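Local structure of nicotinate phosphoribosyltransferase (Vibrio cholerae, 4HL7) at residues A[20-23]-A[24-28]; A[215-218]-A[219-223]; A[333-336]-A[337-341]. The protein probably catalyses the ATP-dependent formation of nicotinate mononucleotide from nicotinate and phosphoribosyl diphosphate, a step in NAD biosynthesis. All blocks are in the same frame, centred on the assembly; numbering follows the deposited sequence.

Each contact is local, within one helix and its ends, and the three follow one another along the chain. Contacts 1 and 2, with centres about 15 Å apart, meet directly through Tyr216: its OH lies 2.8 Å from Asn25 OD1, a probable hydrogen bond, and its CE2 packs 3.4 Å from Ala21 CB. This joins helix 21-33, in the N-terminal family region, to helix 216-222 in the barrel-type region. Contact 1 also borders the residues on either side of His232, the predicted site of autophosphorylation, unmodified here. Contact 3, on helix 329-339, is remote: its nearest atoms are about 19 Å from contact 1 and about 21 Å from contact 2.

Contact 1 (A[20-23]-A[24-28]); sequences DAYK and INMMQ
Ala21, Tyr22 and Lys23 each accept an i+4 backbone hydrogen bond, the first turns of an alpha-helix: Asn25 N reaches Ala21 O at 3.0 Å, Met26 N reaches Tyr22 O at 2.8 Å and Met27 N reaches Lys23 O at 2.9 Å. The side chains fan out from this scaffold. Tyr22 has its CG lodged between the backbone N and the carbonyl carbon (chi1 83°), a setting that brings one ring face against the aliphatic part of Lys23, whose CG sits 3.8 Å above the plane near the rim of the Tyr22 ring. Met26, a selenomethionine, runs alongside Tyr22. Its chain is extended as far as SE and then turns at chi3 (-43°), carrying the methyl CE to the ring edge; the modelled approach is too close to be trusted in detail. A long, unbranched apolar side chain suits this buried spot, where Met26 runs beside Tyr22 and also touches Ala231. Asn25 folds back along the helix and leaves CG 3.2 Å from Ala21 O, while its OD1 turns to Tyr216; Ala21, on the same flank, has only a small methyl to accommodate. Lys23 bends at chi2 and chi3 to take its buried ammonium to salt bridges with Glu132 and Glu233 and a hydrogen bond with Ile129 O, while Arg187 meets both the carboxylate of Asp20 and the hydroxyl of Tyr22. Around helix 21-33, Met27 extends fully toward Phe89 and Leu93 of helix 87-93, Ile24 packs on helix 216-222, and Met26 touches Glu233 and Trp234 of helix 232-241, so this helical start is wedged among three other helices.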
# COMPACT_ATOMS: atom_id res chain seq x y z
N ASP A 20 -7.29 -0.75 -2.51
CA ASP A 20 -6.61 0.57 -2.63
C ASP A 20 -6.78 1.09 -4.04
O ASP A 20 -6.51 0.38 -5.00
CB ASP A 20 -5.12 0.43 -2.31
CG ASP A 20 -4.85 0.24 -0.79
OD1 ASP A 20 -5.74 0.56 0.06
OD2 ASP A 20 -3.72 -0.19 -0.47
N ALA A 21 -7.16 2.37 -4.15
CA ALA A 21 -7.49 2.98 -5.41
C ALA A 21 -6.33 2.91 -6.36
O ALA A 21 -6.55 2.78 -7.59
CB ALA A 21 -7.87 4.43 -5.16
N TYR A 22 -5.11 3.01 -5.83
CA TYR A 22 -3.94 3.02 -6.75
C TYR A 22 -3.78 1.69 -7.53
O TYR A 22 -3.07 1.66 -8.50
CB TYR A 22 -2.62 3.31 -5.99
CG TYR A 22 -2.00 2.05 -5.32
CD1 TYR A 22 -2.19 1.78 -3.98
CD2 TYR A 22 -1.23 1.13 -6.07
CE1 TYR A 22 -1.64 0.65 -3.37
CE2 TYR A 22 -0.69 -0.02 -5.48
CZ TYR A 22 -0.90 -0.26 -4.12
OH TYR A 22 -0.37 -1.39 -3.52
N LYS A 23 -4.44 0.60 -7.08
CA LYS A 23 -4.37 -0.67 -7.78
C LYS A 23 -5.14 -0.60 -9.07
O LYS A 23 -4.64 -1.04 -10.13
CB LYS A 23 -4.86 -1.84 -6.87
CG LYS A 23 -3.95 -2.00 -5.67
CD LYS A 23 -3.14 -3.30 -5.65
CE LYS A 23 -1.95 -3.25 -6.56
NZ LYS A 23 -1.16 -4.52 -6.44
N ILE A 24 -6.33 -0.03 -9.01
CA ILE A 24 -7.12 0.21 -10.23
C ILE A 24 -6.43 1.24 -11.11
O ILE A 24 -6.38 1.12 -12.37
CB ILE A 24 -8.59 0.63 -9.90
CG1 ILE A 24 -9.38 -0.64 -9.49
CG2 ILE A 24 -9.29 1.27 -11.13
CD1 ILE A 24 -10.86 -0.38 -9.15
N ASN A 25 -5.91 2.29 -10.48
CA ASN A 25 -5.26 3.29 -11.27
C ASN A 25 -4.04 2.73 -12.02
O ASN A 25 -3.91 2.94 -13.25
CB ASN A 25 -4.90 4.49 -10.39
CG ASN A 25 -6.11 5.11 -9.75
OD1 ASN A 25 -7.29 4.82 -10.13
ND2 ASN A 25 -5.86 5.96 -8.72
N MSE A 26 -3.18 1.97 -11.33
CA MSE A 26 -2.04 1.37 -11.94
C MSE A 26 -2.51 0.33 -12.95
O MSE A 26 -1.88 0.17 -13.99
CB MSE A 26 -1.17 0.74 -10.84
CG MSE A 26 0.19 0.40 -11.33
SE MSE A 26 1.17 0.01 -9.63
CE MSE A 26 0.86 1.06 -8.42
N MSE A 27 -3.64 -0.31 -12.70
CA MSE A 27 -4.15 -1.25 -13.74
C MSE A 27 -4.41 -0.54 -15.05
O MSE A 27 -4.19 -1.10 -16.15
CB MSE A 27 -5.44 -1.89 -13.21
CG MSE A 27 -5.91 -3.00 -14.19
SE MSE A 27 -7.58 -3.71 -13.41
CE MSE A 27 -8.20 -5.01 -14.73
N GLN A 28 -4.92 0.69 -15.00
CA GLN A 28 -5.05 1.47 -16.24
C GLN A 28 -3.74 1.69 -16.92
O GLN A 28 -3.65 1.58 -18.19
CB GLN A 28 -5.80 2.81 -16.08
CG GLN A 28 -5.56 3.68 -17.34
CD GLN A 28 -6.49 4.82 -17.44
OE1 GLN A 28 -7.72 4.62 -17.48
NE2 GLN A 28 -5.95 6.03 -17.45

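Contact 2 (A[215-218]-A[219-223]); sequences NYHF and AREFD
His217, Arg220 and Glu221 share one flank of the short helix 216-222, which Asn215 N-caps and a Schellman motif at Asp223 closes. The imidazole stands almost upright to its neighbours, its plane 81° from the Arg220 guanidinium and 76° from the Glu221 carboxylate, and two waters fill in between. Water 1 lies 3.2 Å above the His217 ring plane, over its centre; it donates to His217 O and accepts from Arg220 NE at 2.8 Å. Water 2, in the ring plane at its edge, sits 3.0 Å from His217 NE2 and donates to Glu221 OE1 at 2.7 Å. Polar side chains suit this partly solvent-accessible flank; beyond it, His217 ND1 bonds Ser15 and Arg220 pairs with Asp74. Glu221 OE1 also meets the edge of the Phe218 ring, in its plane, 3.6 Å from CD1. Phe218 and Phe222, one turn apart, point the same way, with CD1 of Phe218 3.9 Å from CE2 of Phe222, and both aromatic rings pack on helix 192-205. At the other end, Asn215 OD1 accepts from Phe218 N at 2.9 Å, the donor lying 35° out of the amide plane.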
# COMPACT_ATOMS: atom_id res chain seq x y z
N ASN A 215 -9.40 3.67 -0.08
CA ASN A 215 -10.36 2.67 -0.45
C ASN A 215 -11.49 3.27 -1.35
O ASN A 215 -12.25 4.11 -0.89
CB ASN A 215 -10.92 2.05 0.84
CG ASN A 215 -11.79 0.83 0.57
OD1 ASN A 215 -12.81 0.93 -0.10
ND2 ASN A 215 -11.36 -0.32 1.05
N TYR A 216 -11.60 2.80 -2.60
CA TYR A 216 -12.63 3.34 -3.53
C TYR A 216 -14.03 3.07 -2.99
O TYR A 216 -14.95 3.96 -3.03
CB TYR A 216 -12.50 2.70 -4.94
CG TYR A 216 -11.68 3.53 -5.93
CD1 TYR A 216 -11.84 4.91 -6.00
CD2 TYR A 216 -10.76 2.91 -6.80
CE1 TYR A 216 -11.10 5.69 -6.92
CE2 TYR A 216 -10.02 3.66 -7.73
CZ TYR A 216 -10.23 5.05 -7.82
OH TYR A 216 -9.47 5.83 -8.72
N HIS A 217 -14.26 1.85 -2.53
CA HIS A 217 -15.60 1.47 -2.03
C HIS A 217 -16.09 2.35 -0.91
O HIS A 217 -17.27 2.80 -0.89
CB HIS A 217 -15.59 0.01 -1.57
CG HIS A 217 -16.94 -0.48 -1.11
ND1 HIS A 217 -17.80 -1.09 -1.92
CD2 HIS A 217 -17.56 -0.41 0.13
CE1 HIS A 217 -18.92 -1.41 -1.25
NE2 HIS A 217 -18.77 -1.00 0.01
N PHE A 218 -15.21 2.63 0.04
CA PHE A 218 -15.56 3.47 1.21
C PHE A 218 -15.48 4.96 0.85
O PHE A 218 -16.21 5.74 1.44
CB PHE A 218 -14.66 3.11 2.43
CG PHE A 218 -15.01 1.78 3.05
CD1 PHE A 218 -16.34 1.47 3.37
CD2 PHE A 218 -14.01 0.80 3.28
CE1 PHE A 218 -16.70 0.20 3.86
CE2 PHE A 218 -14.36 -0.43 3.81
CZ PHE A 218 -15.69 -0.75 4.09
N ALA A 219 -14.66 5.34 -0.14
CA ALA A 219 -14.71 6.72 -0.69
C ALA A 219 -16.13 6.99 -1.23
O ALA A 219 -16.74 8.00 -0.91
CB ALA A 219 -13.66 6.94 -1.77
N ARG A 220 -16.65 6.04 -1.99
CA ARG A 220 -18.07 6.09 -2.39
C ARG A 220 -19.03 6.17 -1.24
O ARG A 220 -19.88 7.07 -1.23
CB ARG A 220 -18.45 4.95 -3.34
CG ARG A 220 -19.92 4.99 -3.82
CD ARG A 220 -20.21 3.89 -4.87
NE ARG A 220 -19.86 2.56 -4.38
CZ ARG A 220 -19.79 1.46 -5.13
NH1 ARG A 220 -20.08 1.52 -6.44
NH2 ARG A 220 -19.44 0.30 -4.57
N GLU A 221 -18.96 5.23 -0.32
CA GLU A 221 -19.96 5.10 0.72
C GLU A 221 -20.05 6.38 1.53
O GLU A 221 -21.17 6.80 1.97
CB GLU A 221 -19.61 3.93 1.63
CG GLU A 221 -20.47 3.91 2.88
CD GLU A 221 -20.54 2.56 3.55
OE1 GLU A 221 -19.91 1.60 3.06
OE2 GLU A 221 -21.24 2.44 4.58
N PHE A 222 -18.90 7.00 1.77
CA PHE A 222 -18.87 8.15 2.70
C PHE A 222 -18.64 9.49 2.00
O PHE A 222 -18.42 10.50 2.67
CB PHE A 222 -17.77 7.92 3.77
CG PHE A 222 -18.06 6.77 4.66
CD1 PHE A 222 -19.11 6.85 5.57
CD2 PHE A 222 -17.31 5.61 4.59
CE1 PHE A 222 -19.42 5.79 6.39
CE2 PHE A 222 -17.59 4.55 5.42
CZ PHE A 222 -18.63 4.63 6.34
N ASP A 223 -18.60 9.49 0.65
CA ASP A 223 -18.36 10.71 -0.12
C ASP A 223 -17.08 11.36 0.34
O ASP A 223 -17.04 12.56 0.70
CB ASP A 223 -19.56 11.69 -0.02
CG ASP A 223 -19.40 12.91 -0.94
OD1 ASP A 223 -18.84 12.79 -2.07
OD2 ASP A 223 -19.78 14.01 -0.52
O HOH W 1 -19.49 1.78 -1.75
O HOH W 2 -20.26 -1.00 2.65

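Contact 3 (A[333-336]-A[337-341])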
# COMPACT_ATOMS: atom_id res chain seq x y z
N LEU A 333 1.91 14.23 14.82
CA LEU A 333 1.95 15.63 15.35
C LEU A 333 3.36 16.19 15.39
O LEU A 333 3.59 17.38 15.14
CB LEU A 333 1.26 15.74 16.71
CG LEU A 333 -0.25 15.44 16.72
CD1 LEU A 333 -0.88 15.59 18.14
CD2 LEU A 333 -1.04 16.25 15.68
N GLU A 334 4.33 15.35 15.73
CA GLU A 334 5.74 15.74 15.70
C GLU A 334 6.17 16.19 14.29
O GLU A 334 6.95 17.17 14.12
CB GLU A 334 6.63 14.56 16.14
CG GLU A 334 8.08 14.91 16.29
CD GLU A 334 8.96 13.70 16.63
OE1 GLU A 334 10.07 13.96 17.12
OE2 GLU A 334 8.55 12.53 16.37
N LEU A 335 5.72 15.44 13.29
CA LEU A 335 6.04 15.77 11.89
C LEU A 335 5.33 17.06 11.50
O LEU A 335 5.92 17.88 10.77
CB LEU A 335 5.67 14.60 10.96
CG LEU A 335 6.78 13.53 11.06
CD1 LEU A 335 6.25 12.20 10.48
CD2 LEU A 335 8.06 13.92 10.35
N CYS A 336 4.09 17.25 12.01
CA CYS A 336 3.35 18.53 11.76
C CYS A 336 4.18 19.74 12.19
O CYS A 336 4.30 20.71 11.44
CB CYS A 336 2.05 18.58 12.51
SG CYS A 336 0.75 17.49 11.86
N GLU A 337 4.74 19.68 13.41
CA GLU A 337 5.51 20.81 13.94
C GLU A 337 6.78 21.04 13.14
O GLU A 337 7.20 22.20 12.93
CB GLU A 337 5.81 20.57 15.42
CG GLU A 337 4.51 20.74 16.22
CD GLU A 337 4.59 20.35 17.68
OE1 GLU A 337 3.91 21.02 18.46
OE2 GLU A 337 5.31 19.37 18.06
N TYR A 338 7.45 19.96 12.76
CA TYR A 338 8.72 20.05 12.11
C TYR A 338 8.58 20.64 10.69
O TYR A 338 9.48 21.30 10.21
CB TYR A 338 9.38 18.69 11.98
CG TYR A 338 10.85 18.71 11.59
CD1 TYR A 338 11.85 18.92 12.56
CD2 TYR A 338 11.26 18.49 10.27
CE1 TYR A 338 13.21 18.93 12.21
CE2 TYR A 338 12.59 18.50 9.91
CZ TYR A 338 13.58 18.70 10.88
OH TYR A 338 14.89 18.66 10.48
N PHE A 339 7.46 20.33 10.03
CA PHE A 339 7.28 20.72 8.60
C PHE A 339 6.32 21.90 8.38
O PHE A 339 6.13 22.35 7.25
CB PHE A 339 6.97 19.49 7.69
CG PHE A 339 8.15 18.60 7.52
CD1 PHE A 339 8.18 17.32 8.11
CD2 PHE A 339 9.24 19.02 6.80
CE1 PHE A 339 9.30 16.49 7.98
CE2 PHE A 339 10.38 18.20 6.62
CZ PHE A 339 10.42 16.92 7.21
N ALA A 340 5.79 22.44 9.48
CA ALA A 340 4.84 23.56 9.42
C ALA A 340 5.46 24.71 8.65
O ALA A 340 6.64 25.06 8.86
CB ALA A 340 4.42 24.00 10.85
N GLY A 341 4.71 25.24 7.69
CA GLY A 341 5.16 26.38 6.87
C GLY A 341 6.13 26.06 5.75
O GLY A 341 6.46 26.93 4.96
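Glu337 turns back toward Leu333, one helical turn earlier, and its N donates to Leu333 O at 3.1 Å. Its first torsion (chi1 -72°) directs the otherwise extended chain back along the preceding turn, so that CG lies 3.6 Å from the same Leu333 O. A long acidic side chain suits this exposed flank: its aliphatic part touches Ile176, while OE2 reaches Arg174 in a salt bridge. Cys336, compact enough for a buried position, packs against Ile176 and Phe347. Its carbonyl receives Asn178 ND2, and the methyl of Ala340 comes within 3.3 Å of Cys336 O where the chain leaves the helix. Leu335 is buried too, and lies side by side with Phe339, its partner one turn on. Leu335 CD2 meets the edge of the Phe339 ring in its plane, 3.7 Å from CE1, while Phe339 N closes the turn on Leu335 O at 3.0 Å. Tyr338 covers one face of that ring, its CD2 standing 3.5 Å above the centre of the Phe339 ring. Branched leucine and flat phenylalanine thus make a hydrophobic ridge that packs on helix 298-311 and on Phe347 and Ile345 of strand 344-349. Helix 329-339 is the connection in a beta-alpha-beta unit between parallel strands 320-323 and 344-349, a repeating element of barrel-type alpha/beta folds.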